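Local coordinates for protein putative agmatinase (Clostridium difficile, PDB 3LHL) that probably hydrolyses agmatine to putrescine and urea, as a manganese-dependent enzyme of the arginase family, at residues A[18-23]-A[95-100]; A[27-32]-A[250-255]; A[91-96]-A[243-248]; A[120-125]-A[157-162]. All coordinates share one frame; numbering follows the deposited sequence.

From the N terminus, contact 1 closes the first loop, joining the turn after strand 10-15 (18-23) to the turn after strand 90-95 (95-100). Contact 2 starts inside that loop, at 27-32, and ends far beyond it, at 250-255, so contacts 1 and 2 cross. Contact 3 begins where contact 1 ends, with Gly95 and Gly96 in both. It pairs strands 90-95 and 240-247 and lies wholly within the span of contact 2. Contact 4 (120-125 with 157-162) is a short closure within the span of contact 3. Contacts 1 and 4 follow in series and meet at one manganese ion. Contact 3 joins two strands of the parallel sheet; the others tie loops that follow its strands.

Contact 1 of 4, residues A[18-23]-A[95-100]; sequences DGTTSN and GGEHLV. With MN (manganese (II) ion), chain B; PO4 (phosphate ion), chain F.
The carboxylate of Glu97 reaches into the turn 18-21 and carries the polar part of this contact. Thr20 N donates to Glu97 OE1 at 2.8 Å, with an N-H...O angle of 142°. Thr20 OG1 and Glu97 OE2 lie 2.4 Å apart, doubtfully short for a hydrogen bond. Thr21 OG1 lies 3.0 Å from Glu97 OE1. The position of OE1 is less certain, because it sits too close to the backbone of Asp18. Beyond CG the Glu97 chain is extended (chi2 176°), which carries the carboxylate across to the turn. Thr20 crosses it at about a right angle.

The turn is a type I beta turn, closed by Thr21 N to Asp18 O at 3.0 Å. Both segments lie in the connections that follow parallel strands of the arginase fold, at the strand ends where the manganese site lies. The second ends in a 3-10 segment at 98-100. Asp18 sends its carboxylate away from Glu97 to a salt bridge with Arg28.

The apolar part is small. Thr20 CG2 meets Leu99 CD2 at 3.5 Å, a tight pair.

Two ligands lie at the flanks. His98 ND1 binds manganese at 2.2 Å, on a site shared with Asp121, Asp125 and Asp202. A phosphate, probably from the crystallisation liquor, is held by two backbone groups. Ser22 N donates to phosphate O2 at 3.0 Å. Asn23 N donates to phosphate O3 at 2.9 Å.

Contact 2 of 4, residues A[27-32]-A[250-255]; sequences ARFASS and SPDYDT
Ala27 starts the contact against Ser250, where the backbones come nearest, 4.2 Å between Ala27 CA and Ser250 CA. Ser250 OG is anti to its own backbone N (chi1 -165°), and this brings it alongside the Ala27 backbone. Ala27 N and Ser250 OG are 3.4 Å apart, but the angle is too poor for a hydrogen bond. The Ala27 methyl points away from Ser250 and packs on Glu248. Ala27 O accepts from Ala30 N, just ahead of helix 30-38.

Arg28 turns its side chain away from residues 250-255. Its CG still matters here. It sits 3.5 Å above the plane of the Phe29 ring, over the centre of one face.

Phe29 points toward the other segment. Its CB meets Pro251 CG at 4.3 Å, and its carbonyl O lies 3.9 Å from the same carbon. Further out, Phe29 CD2 comes within 4.0 Å of Asp252 OD2. The ring and the carboxylate planes are 52° apart. This outer part is exposed, and the approach is loose.

Ala30 adds its CA, 4.1 Å from Pro251 CG, so the proline ring lies against the backbone of Phe29 and Ala30. The Ala30 methyl packs on Leu249.

Residues 27-32 lead into helix 30-38, and Ser31 OG bonds Asp62 at the end of strand 57-62. Residues 251-253 form a short 3-10 segment in the loop between strand 240-247 and helix 258-278.

Contact 3 of 4, residues A[91-96]-A[243-248]; sequences PFMIGG and GCDIVE
The Phe92 ring carries Cys244 SG over one face, 3.7 Å above its plane and offset toward the rim, a sulfur-aromatic contact. At the ring edge, near its plane, Ile246 CG2 lies 4.2 Å from Phe92 CE2. The ring gets there because Phe92 CG is anti to the backbone N (chi1 -167°). On the same side of the sheet Ile94 CD1 presses on Ile246 CD1 at 3.4 Å, tighter than usual. Helix 258-278 covers this side.

On the other side Met93, a selenomethionine, lies beside Asp245 and points the same way. Met93 CE is 3.8 Å from Asp245 OD2. That oxygen is held by Tyr198 and Thr101, and Asp245 OD1 by Thr200, so three residues grip it.

The backbones run parallel, 11° apart. Cys244 N donates to Pro91 O, Met93 N to Cys244 O, Ile246 N to Met93 O and Gly95 N to Ile246 O. Past the strands, Glu248 N donates to Gly96 O at 2.9 Å.

These are neighbouring central strands of the parallel sheet of the arginase fold. Past one strand comes the manganese ligand His98. Past the other comes Glu248, seen to bind a third manganese ion but not in this model.

Contact 4 of 4, residues A[120-125]-A[157-162]; sequences FDAHTD and GIRSGT. With MN (manganese (II) ion), chain C; MN (manganese (II) ion), chain B.
Ile158 packs tightly against the metal-binding loop. Its CG2, anti to the backbone N, meets Thr124 CG2 at 3.3 Å, closer than usual, and the two side chains cross at about a right angle. Its CD1 reaches the backbone of the loop, 3.4 Å from Asp121 O and 4.0 Å from Asp121 CB. Met177 and Phe166 also pack on Ile158 and Thr124. Beside this buried part, Arg159 N donates to Ala122 O at 2.9 Å and fixes the two backbones together. The donor stands above the carbonyl plane, 38° out of it.

The other side is more open. Arg159, Ser160 and His123 are partly exposed. Ala122 CB lies over one face of the Arg159 guanidinium, 3.7 Å from CZ. The guanidinium ends are bonded to Glu218 O and Val205 O. Ser160 OG comes only to 3.6 Å from His123 CD2, and Thr124 N to Ser160 O is a weak bond.

Asp121 OD1 accepts from His123 N at 2.8 Å, an Asx turn that sets the carboxylate in place. The same oxygen binds one manganese ion, which His123 ND1 binds as well. Asp121 OD2 binds the other ion at 2.2 Å, together with Asp125 OD2. Asp202 joins both sites, while Asp204 adds to the first and His98 to the second. Asp121 therefore bridges the pair. This is consistent with the binuclear manganese centre of the arginase family, where the two ions probably activate a water molecule to attack the guanidinium of the substrate.

Contact 1 of 4, residues A[18-23]-A[95-100]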
# COMPACT_ATOMS: atom_id res chain seq x y z
N ASP A 18 -14.48 2.26 1.56
CA ASP A 18 -14.13 3.68 1.55
C ASP A 18 -15.03 4.42 2.54
O ASP A 18 -15.32 5.61 2.38
CB ASP A 18 -14.25 4.30 0.15
CG ASP A 18 -15.60 4.07 -0.50
OD1 ASP A 18 -16.64 4.12 0.20
OD2 ASP A 18 -15.62 3.85 -1.73
N GLY A 19 -15.43 3.70 3.58
CA GLY A 19 -16.31 4.24 4.60
C GLY A 19 -15.95 5.56 5.28
O GLY A 19 -16.86 6.24 5.76
N THR A 20 -14.67 5.93 5.33
CA THR A 20 -14.32 7.19 5.98
C THR A 20 -14.01 8.30 4.98
O THR A 20 -13.51 9.36 5.36
CB THR A 20 -13.13 7.04 6.96
OG1 THR A 20 -11.90 7.02 6.24
CG2 THR A 20 -13.27 5.75 7.77
N THR A 21 -14.30 8.05 3.70
CA THR A 21 -14.06 9.04 2.65
C THR A 21 -15.40 9.73 2.37
O THR A 21 -16.36 9.07 2.00
CB THR A 21 -13.57 8.38 1.35
OG1 THR A 21 -12.43 7.56 1.63
CG2 THR A 21 -13.20 9.44 0.32
N SER A 22 -15.44 11.05 2.53
CA SER A 22 -16.68 11.79 2.34
C SER A 22 -16.96 12.39 0.96
O SER A 22 -17.92 12.02 0.29
CB SER A 22 -16.78 12.91 3.38
OG SER A 22 -16.60 12.39 4.69
N ASN A 23 -16.12 13.33 0.53
CA ASN A 23 -16.33 13.99 -0.75
C ASN A 23 -15.93 13.21 -2.00
O ASN A 23 -16.45 13.48 -3.08
CB ASN A 23 -15.62 15.34 -0.78
CG ASN A 23 -16.13 16.28 0.29
OD1 ASN A 23 -17.33 16.36 0.55
ND2 ASN A 23 -15.21 17.01 0.92
N GLY A 95 -6.75 -2.57 -1.42
CA GLY A 95 -7.91 -1.93 -0.85
C GLY A 95 -8.48 -0.72 -1.54
O GLY A 95 -8.16 -0.40 -2.69
N GLY A 96 -9.39 -0.10 -0.80
CA GLY A 96 -10.03 1.12 -1.22
C GLY A 96 -9.21 2.15 -0.46
O GLY A 96 -8.01 2.25 -0.67
N GLU A 97 -9.84 2.86 0.47
CA GLU A 97 -9.11 3.89 1.22
C GLU A 97 -7.94 3.36 2.03
O GLU A 97 -7.85 2.17 2.35
CB GLU A 97 -10.06 4.67 2.11
CG GLU A 97 -10.69 3.88 3.21
CD GLU A 97 -11.54 4.76 4.11
OE1 GLU A 97 -12.54 5.32 3.62
OE2 GLU A 97 -11.19 4.88 5.31
N HIS A 98 -7.04 4.28 2.38
CA HIS A 98 -5.84 3.92 3.12
C HIS A 98 -6.06 3.40 4.54
O HIS A 98 -5.17 2.78 5.11
CB HIS A 98 -4.88 5.12 3.14
CG HIS A 98 -3.44 4.74 3.08
ND1 HIS A 98 -2.44 5.64 2.78
CD2 HIS A 98 -2.82 3.55 3.30
CE1 HIS A 98 -1.27 5.02 2.80
NE2 HIS A 98 -1.48 3.76 3.12
N LEU A 99 -7.23 3.62 5.10
CA LEU A 99 -7.47 3.14 6.46
C LEU A 99 -7.38 1.62 6.58
O LEU A 99 -7.01 1.11 7.64
CB LEU A 99 -8.83 3.63 6.97
CG LEU A 99 -9.15 3.32 8.44
CD1 LEU A 99 -8.07 3.87 9.37
CD2 LEU A 99 -10.50 3.92 8.79
N VAL A 100 -7.70 0.89 5.51
CA VAL A 100 -7.64 -0.57 5.55
C VAL A 100 -6.27 -1.09 5.96
O VAL A 100 -6.13 -2.22 6.42
CB VAL A 100 -8.00 -1.22 4.17
CG1 VAL A 100 -9.37 -0.75 3.71
CG2 VAL A 100 -6.93 -0.89 3.14
MN MN B . -2.66 7.72 2.02
P PO4 F . -12.69 13.31 1.85
O1 PO4 F . -11.44 14.10 1.98
O2 PO4 F . -12.65 12.14 2.77
O3 PO4 F . -13.86 14.16 2.19
O4 PO4 F . -12.82 12.83 0.44

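Contact 2 of 4, residues A[27-32]-A[250-255]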
# COMPACT_ATOMS: atom_id res chain seq x y z
N ALA A 27 -13.06 4.48 -3.94
CA ALA A 27 -11.93 3.57 -3.74
C ALA A 27 -12.43 2.14 -3.53
O ALA A 27 -11.69 1.18 -3.72
CB ALA A 27 -11.10 4.02 -2.54
N ARG A 28 -13.71 2.03 -3.16
CA ARG A 28 -14.32 0.73 -2.91
C ARG A 28 -14.31 -0.17 -4.15
O ARG A 28 -14.40 -1.39 -4.04
CB ARG A 28 -15.77 0.91 -2.45
CG ARG A 28 -16.72 1.31 -3.58
CD ARG A 28 -18.14 1.55 -3.07
NE ARG A 28 -18.21 2.68 -2.15
CZ ARG A 28 -19.31 3.05 -1.50
NH1 ARG A 28 -20.43 2.37 -1.68
NH2 ARG A 28 -19.27 4.08 -0.67
N PHE A 29 -14.20 0.44 -5.33
CA PHE A 29 -14.24 -0.31 -6.59
C PHE A 29 -12.90 -0.72 -7.17
O PHE A 29 -12.84 -1.36 -8.22
CB PHE A 29 -14.99 0.50 -7.64
CG PHE A 29 -16.42 0.80 -7.27
CD1 PHE A 29 -17.35 -0.23 -7.15
CD2 PHE A 29 -16.84 2.11 -7.08
CE1 PHE A 29 -18.68 0.04 -6.84
CE2 PHE A 29 -18.18 2.39 -6.76
CZ PHE A 29 -19.10 1.35 -6.65
N ALA A 30 -11.82 -0.36 -6.49
CA ALA A 30 -10.47 -0.66 -6.95
C ALA A 30 -10.23 -2.11 -7.42
O ALA A 30 -9.96 -2.35 -8.59
CB ALA A 30 -9.46 -0.27 -5.87
N SER A 31 -10.31 -3.07 -6.50
CA SER A 31 -10.05 -4.47 -6.85
C SER A 31 -11.01 -5.05 -7.89
O SER A 31 -10.57 -5.77 -8.78
CB SER A 31 -10.06 -5.34 -5.59
OG SER A 31 -11.33 -5.35 -4.96
N SER A 32 -12.29 -4.73 -7.79
CA SER A 32 -13.26 -5.25 -8.76
C SER A 32 -13.02 -4.63 -10.13
O SER A 32 -13.22 -5.28 -11.16
CB SER A 32 -14.69 -4.98 -8.29
OG SER A 32 -14.90 -3.59 -8.13
N SER A 250 -9.27 4.92 -7.27
CA SER A 250 -10.69 5.23 -7.36
C SER A 250 -10.94 5.38 -8.86
O SER A 250 -10.85 6.48 -9.40
CB SER A 250 -10.99 6.52 -6.62
OG SER A 250 -12.38 6.66 -6.41
N PRO A 251 -11.25 4.26 -9.53
CA PRO A 251 -11.53 4.06 -10.96
C PRO A 251 -12.31 5.12 -11.72
O PRO A 251 -11.79 5.74 -12.65
CB PRO A 251 -12.25 2.71 -10.99
CG PRO A 251 -11.64 1.99 -9.85
CD PRO A 251 -11.61 3.05 -8.77
N ASP A 252 -13.56 5.31 -11.34
CA ASP A 252 -14.43 6.26 -12.02
C ASP A 252 -13.89 7.67 -12.21
O ASP A 252 -14.30 8.36 -13.14
CB ASP A 252 -15.79 6.31 -11.33
CG ASP A 252 -16.43 4.95 -11.20
OD1 ASP A 252 -16.30 4.14 -12.15
OD2 ASP A 252 -17.08 4.68 -10.16
N TYR A 253 -12.97 8.10 -11.36
CA TYR A 253 -12.44 9.45 -11.51
C TYR A 253 -11.49 9.60 -12.69
O TYR A 253 -11.15 10.72 -13.08
CB TYR A 253 -11.78 9.92 -10.21
CG TYR A 253 -12.78 10.09 -9.08
CD1 TYR A 253 -13.95 10.84 -9.27
CD2 TYR A 253 -12.57 9.50 -7.84
CE1 TYR A 253 -14.89 10.99 -8.24
CE2 TYR A 253 -13.49 9.64 -6.81
CZ TYR A 253 -14.65 10.38 -7.02
OH TYR A 253 -15.58 10.50 -6.00
N ASP A 254 -11.06 8.48 -13.26
CA ASP A 254 -10.19 8.50 -14.43
C ASP A 254 -10.99 7.90 -15.56
O ASP A 254 -11.00 6.68 -15.75
CB ASP A 254 -8.91 7.67 -14.22
CG ASP A 254 -7.96 7.76 -15.41
OD1 ASP A 254 -8.38 8.27 -16.47
OD2 ASP A 254 -6.80 7.32 -15.28
N THR A 255 -11.68 8.75 -16.30
CA THR A 255 -12.52 8.31 -17.41
C THR A 255 -11.76 7.58 -18.51
O THR A 255 -12.37 6.85 -19.29
CB THR A 255 -13.29 9.51 -18.02
OG1 THR A 255 -12.39 10.62 -18.20
CG2 THR A 255 -14.43 9.93 -17.10

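Contact 3 of 4, residues A[91-96]-A[243-248]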
# COMPACT_ATOMS: atom_id res chain seq x y z
N PRO A 91 0.39 -11.42 3.35
CA PRO A 91 -0.89 -10.85 2.94
C PRO A 91 -0.64 -9.68 2.00
O PRO A 91 0.18 -8.81 2.30
CB PRO A 91 -1.52 -10.40 4.27
CG PRO A 91 -0.32 -9.98 5.06
CD PRO A 91 0.70 -11.08 4.75
N PHE A 92 -1.31 -9.68 0.86
CA PHE A 92 -1.18 -8.60 -0.11
C PHE A 92 -2.59 -8.07 -0.33
O PHE A 92 -3.40 -8.68 -1.03
CB PHE A 92 -0.58 -9.12 -1.41
CG PHE A 92 -0.14 -8.04 -2.36
CD1 PHE A 92 0.69 -8.34 -3.43
CD2 PHE A 92 -0.55 -6.72 -2.18
CE1 PHE A 92 1.09 -7.34 -4.32
CE2 PHE A 92 -0.15 -5.72 -3.07
CZ PHE A 92 0.67 -6.03 -4.14
N MSE A 93 -2.89 -6.94 0.30
CA MSE A 93 -4.20 -6.32 0.23
C MSE A 93 -4.31 -5.24 -0.86
O MSE A 93 -3.42 -4.39 -1.02
CB MSE A 93 -4.53 -5.74 1.61
CG MSE A 93 -5.91 -5.12 1.75
SE MSE A 93 -6.28 -4.66 3.62
CE MSE A 93 -4.82 -3.41 3.91
N ILE A 94 -5.40 -5.31 -1.61
CA ILE A 94 -5.71 -4.35 -2.67
C ILE A 94 -6.94 -3.66 -2.13
O ILE A 94 -8.06 -4.11 -2.36
CB ILE A 94 -6.11 -5.03 -3.98
CG1 ILE A 94 -5.03 -6.02 -4.43
CG2 ILE A 94 -6.38 -3.98 -5.04
CD1 ILE A 94 -3.67 -5.40 -4.61
N GLY A 95 -6.75 -2.57 -1.42
CA GLY A 95 -7.91 -1.93 -0.85
C GLY A 95 -8.48 -0.72 -1.54
O GLY A 95 -8.16 -0.40 -2.69
N GLY A 96 -9.39 -0.10 -0.80
CA GLY A 96 -10.03 1.12 -1.22
C GLY A 96 -9.21 2.15 -0.46
O GLY A 96 -8.01 2.25 -0.67
N GLY A 243 4.28 -8.17 4.60
CA GLY A 243 2.93 -7.66 4.42
C GLY A 243 2.98 -6.54 3.40
O GLY A 243 3.94 -5.77 3.37
N CYS A 244 1.94 -6.43 2.57
CA CYS A 244 1.92 -5.39 1.55
C CYS A 244 0.51 -4.99 1.12
O CYS A 244 -0.44 -5.75 1.29
CB CYS A 244 2.71 -5.87 0.33
SG CYS A 244 2.81 -4.70 -1.05
N ASP A 245 0.39 -3.78 0.58
CA ASP A 245 -0.89 -3.30 0.08
C ASP A 245 -0.73 -2.08 -0.84
O ASP A 245 0.26 -1.36 -0.77
CB ASP A 245 -1.84 -2.97 1.24
CG ASP A 245 -1.43 -1.72 2.02
OD1 ASP A 245 -1.15 -0.67 1.39
OD2 ASP A 245 -1.41 -1.78 3.27
N ILE A 246 -1.71 -1.89 -1.72
CA ILE A 246 -1.74 -0.74 -2.61
C ILE A 246 -3.15 -0.19 -2.37
O ILE A 246 -4.11 -0.96 -2.27
CB ILE A 246 -1.56 -1.12 -4.11
CG1 ILE A 246 -2.64 -2.11 -4.55
CG2 ILE A 246 -0.16 -1.69 -4.33
CD1 ILE A 246 -2.55 -2.50 -6.02
N VAL A 247 -3.28 1.12 -2.26
CA VAL A 247 -4.59 1.68 -1.97
C VAL A 247 -4.89 2.99 -2.67
O VAL A 247 -4.04 3.57 -3.32
CB VAL A 247 -4.73 1.92 -0.44
CG1 VAL A 247 -4.58 0.61 0.33
CG2 VAL A 247 -3.66 2.91 0.02
N GLU A 248 -6.14 3.43 -2.52
CA GLU A 248 -6.64 4.69 -3.06
C GLU A 248 -6.93 4.77 -4.56
O GLU A 248 -7.12 5.86 -5.10
CB GLU A 248 -5.73 5.84 -2.61
CG GLU A 248 -5.73 6.07 -1.10
CD GLU A 248 -7.12 6.41 -0.53
OE1 GLU A 248 -8.13 6.17 -1.23
OE2 GLU A 248 -7.21 6.89 0.62

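Contact 4 of 4, residues A[120-125]-A[157-162]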
# COMPACT_ATOMS: atom_id res chain seq x y z
N PHE A 120 4.59 5.01 0.77
CA PHE A 120 4.59 5.82 -0.45
C PHE A 120 3.25 6.55 -0.48
O PHE A 120 2.20 5.93 -0.34
CB PHE A 120 4.77 4.94 -1.69
CG PHE A 120 6.19 4.50 -1.92
CD1 PHE A 120 7.10 5.33 -2.56
CD2 PHE A 120 6.62 3.26 -1.46
CE1 PHE A 120 8.42 4.94 -2.74
CE2 PHE A 120 7.95 2.85 -1.63
CZ PHE A 120 8.85 3.69 -2.28
N ASP A 121 3.29 7.86 -0.67
CA ASP A 121 2.07 8.63 -0.63
C ASP A 121 2.32 10.07 -1.08
O ASP A 121 3.46 10.55 -1.06
CB ASP A 121 1.56 8.66 0.82
CG ASP A 121 0.04 8.75 0.93
OD1 ASP A 121 -0.56 9.66 0.33
OD2 ASP A 121 -0.53 7.89 1.64
N ALA A 122 1.25 10.75 -1.47
CA ALA A 122 1.34 12.15 -1.86
C ALA A 122 1.06 12.93 -0.58
O ALA A 122 1.47 14.09 -0.44
CB ALA A 122 0.29 12.47 -2.90
N HIS A 123 0.38 12.27 0.36
CA HIS A 123 0.02 12.87 1.64
C HIS A 123 0.73 12.23 2.83
O HIS A 123 1.04 11.03 2.81
CB HIS A 123 -1.50 12.77 1.84
CG HIS A 123 -2.28 13.15 0.62
ND1 HIS A 123 -2.60 12.25 -0.37
CD2 HIS A 123 -2.73 14.36 0.20
CE1 HIS A 123 -3.22 12.88 -1.35
NE2 HIS A 123 -3.31 14.16 -1.04
N THR A 124 0.97 13.04 3.86
CA THR A 124 1.64 12.57 5.07
C THR A 124 0.79 11.57 5.85
O THR A 124 1.30 10.58 6.37
CB THR A 124 1.98 13.76 6.02
OG1 THR A 124 0.77 14.25 6.62
CG2 THR A 124 2.67 14.89 5.27
N ASP A 125 -0.51 11.84 5.93
CA ASP A 125 -1.42 10.98 6.68
C ASP A 125 -1.04 10.97 8.17
O ASP A 125 -1.33 10.02 8.89
CB ASP A 125 -1.39 9.55 6.14
CG ASP A 125 -2.14 9.40 4.83
OD1 ASP A 125 -2.83 10.36 4.44
OD2 ASP A 125 -2.05 8.33 4.21
N GLY A 157 7.87 10.44 -1.33
CA GLY A 157 7.02 11.12 -2.30
C GLY A 157 6.03 12.12 -1.73
O GLY A 157 5.24 12.70 -2.48
N ILE A 158 6.07 12.33 -0.42
CA ILE A 158 5.15 13.25 0.25
C ILE A 158 5.23 14.67 -0.30
O ILE A 158 6.31 15.23 -0.46
CB ILE A 158 5.44 13.30 1.77
CG1 ILE A 158 5.77 11.90 2.30
CG2 ILE A 158 4.23 13.89 2.50
CD1 ILE A 158 4.67 10.86 2.14
N ARG A 159 4.08 15.26 -0.60
CA ARG A 159 4.05 16.61 -1.13
C ARG A 159 2.83 17.44 -0.73
O ARG A 159 2.61 18.52 -1.26
CB ARG A 159 4.17 16.57 -2.66
CG ARG A 159 3.19 15.63 -3.36
CD ARG A 159 3.43 15.66 -4.87
NE ARG A 159 2.46 14.88 -5.64
CZ ARG A 159 2.41 13.55 -5.67
NH1 ARG A 159 3.28 12.83 -4.97
NH2 ARG A 159 1.49 12.94 -6.41
N SER A 160 2.05 16.94 0.23
CA SER A 160 0.85 17.65 0.67
C SER A 160 0.53 17.37 2.14
O SER A 160 0.63 16.23 2.59
CB SER A 160 -0.34 17.23 -0.21
OG SER A 160 -1.57 17.73 0.31
N GLY A 161 0.17 18.41 2.87
CA GLY A 161 -0.16 18.26 4.28
C GLY A 161 -0.07 19.56 5.06
O GLY A 161 0.42 20.56 4.55
N THR A 162 -0.55 19.54 6.30
CA THR A 162 -0.49 20.72 7.16
C THR A 162 0.96 20.93 7.59
O THR A 162 1.77 20.00 7.55
CB THR A 162 -1.33 20.54 8.43
OG1 THR A 162 -0.76 19.48 9.22
CG2 THR A 162 -2.78 20.18 8.08
MN MN C . -2.75 9.83 -0.41
MN MN B . -2.66 7.72 2.02